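Probable porin (Pseudomonas aeruginosa, PDB 2Y0H) probably acts as an OprD-family porin, a channel that lets small solutes diffuse across the outer membrane. Local coordinates at residues A[263-267]-A[284-288]. Sequence-based numbering, arbitrary orientation.
Sequences IGVQK and YVANL
The side chains of Q266 and N287 run antiparallel alongside one another, one leaving the barrel wall and the other coming toward it, their amide planes 32° apart. Q266 swings CG away from its backbone N (chi1 -175°) and stays extended, carrying its amide inward to the turn. There Q266 OE1 accepts a hydrogen bond from N287 N at 2.9 Å, nearly straight (169° at the hydrogen), although the donor sits well above the plane of the Q266 carbonyl. Q266 OE1 also lies 3.1 Å from V285 CB, the V285 side chain standing roughly perpendicular to that of Q266. Strand 259-269 is one stave of the closed antiparallel barrel of this porin family, and 284-288 belongs to the long loop joining it to strand 300-309; the loop lies against the inner side of the wall, and V285 to L288 form a type I turn within it. Going the other way, N287 lays ND2 3.6 Å from Q266 CB, while N287 OD1 lies 3.6 Å from G264 CA, where the strand has no side chain. Hydrogen bonds from Q303 NE2 to N287 OD1 and from N287 ND2 to S301 OG tie this amide to strand 300-309, and Q266 NE2 hydrogen-bonds to F294 O, farther along the loop.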
loop_
_atom_site.group_PDB
_atom_site.type_symbol
_atom_site.label_atom_id
_atom_site.label_comp_id
_atom_site.label_asym_id
_atom_site.label_seq_id
_atom_site.Cartn_x
_atom_site.Cartn_y
_atom_site.Cartn_z
ATOM N N ILE A 263 18.981 3.148 0.467
ATOM C CA ILE A 263 19.339 1.770 0.171
ATOM C C ILE A 263 18.323 0.847 0.840
ATOM O O ILE A 263 17.936 1.049 1.999
ATOM C CB ILE A 263 20.726 1.387 0.736
ATOM C CG1 ILE A 263 21.781 2.408 0.329
ATOM C CG2 ILE A 263 21.150 0.021 0.239
ATOM C CD1 ILE A 263 23.188 1.899 0.529
ATOM N N GLY A 264 17.901 -0.165 0.100
ATOM C CA GLY A 264 17.004 -1.168 0.617
ATOM C C GLY A 264 17.564 -2.554 0.401
ATOM O O GLY A 264 18.211 -2.831 -0.622
ATOM N N VAL A 265 17.345 -3.419 1.381
ATOM C CA VAL A 265 17.668 -4.829 1.246
ATOM C C VAL A 265 16.438 -5.629 1.652
ATOM O O VAL A 265 15.699 -5.229 2.551
ATOM C CB VAL A 265 18.875 -5.257 2.133
ATOM C CG1 VAL A 265 20.138 -4.602 1.658
ATOM C CG2 VAL A 265 18.621 -4.913 3.600
ATOM N N GLN A 266 16.242 -6.773 1.007
ATOM C CA GLN A 266 15.037 -7.571 1.191
ATOM C C GLN A 266 15.392 -9.022 0.909
ATOM O O GLN A 266 16.121 -9.323 -0.041
ATOM C CB GLN A 266 13.942 -7.086 0.228
ATOM C CG GLN A 266 12.562 -7.735 0.377
ATOM C CD GLN A 266 11.464 -6.842 -0.188
ATOM O OE1 GLN A 266 11.176 -5.770 0.369
ATOM N NE2 GLN A 266 10.872 -7.251 -1.320
ATOM N N LYS A 267 14.864 -9.919 1.725
ATOM C CA LYS A 267 15.210 -11.322 1.619
ATOM C C LYS A 267 14.004 -12.229 1.942
ATOM O O LYS A 267 13.453 -12.178 3.035
ATOM C CB LYS A 267 16.388 -11.595 2.552
ATOM C CG LYS A 267 16.945 -12.997 2.522
ATOM C CD LYS A 267 18.199 -13.096 3.412
ATOM C CE LYS A 267 19.345 -12.179 2.925
ATOM N NZ LYS A 267 19.163 -10.706 3.209
ATOM N N TYR A 284 3.726 -4.776 2.374
ATOM C CA TYR A 284 4.358 -3.706 3.128
ATOM C C TYR A 284 5.876 -3.952 3.231
ATOM O O TYR A 284 6.381 -4.339 4.282
ATOM C CB TYR A 284 3.708 -3.630 4.515
ATOM C CG TYR A 284 4.077 -2.399 5.304
ATOM C CD1 TYR A 284 3.742 -1.132 4.842
ATOM C CD2 TYR A 284 4.778 -2.503 6.501
ATOM C CE1 TYR A 284 4.088 0.008 5.566
ATOM C CE2 TYR A 284 5.122 -1.373 7.233
ATOM C CZ TYR A 284 4.778 -0.126 6.761
ATOM O OH TYR A 284 5.120 0.995 7.485
ATOM N N VAL A 285 6.587 -3.748 2.123
ATOM C CA VAL A 285 7.987 -4.141 2.013
ATOM C C VAL A 285 8.886 -3.059 1.427
ATOM O O VAL A 285 8.485 -2.315 0.538
ATOM C CB VAL A 285 8.155 -5.427 1.171
ATOM C CG1 VAL A 285 7.301 -6.556 1.745
ATOM C CG2 VAL A 285 7.822 -5.173 -0.299
ATOM N N ALA A 286 10.110 -2.994 1.941
ATOM C CA ALA A 286 11.127 -2.043 1.488
ATOM C C ALA A 286 11.292 -1.952 -0.029
ATOM O O ALA A 286 11.283 -0.867 -0.585
ATOM C CB ALA A 286 12.465 -2.365 2.140
ATOM N N ASN A 287 11.448 -3.086 -0.696
ATOM C CA ASN A 287 11.785 -3.075 -2.116
ATOM C C ASN A 287 10.586 -3.137 -3.069
ATOM O O ASN A 287 10.719 -3.512 -4.237
ATOM C CB ASN A 287 12.832 -4.150 -2.429
ATOM C CG ASN A 287 14.205 -3.787 -1.872
ATOM O OD1 ASN A 287 14.358 -2.730 -1.265
ATOM N ND2 ASN A 287 15.205 -4.660 -2.071
ATOM N N LEU A 288 9.420 -2.750 -2.565
ATOM C CA LEU A 288 8.233 -2.659 -3.395
ATOM C C LEU A 288 8.461 -1.689 -4.542
ATOM O O LEU A 288 8.932 -0.583 -4.327
ATOM C CB LEU A 288 7.041 -2.177 -2.560
ATOM C CG LEU A 288 5.816 -1.840 -3.414
ATOM C CD1 LEU A 288 5.130 -3.127 -3.802
ATOM C CD2 LEU A 288 4.860 -0.906 -2.684
#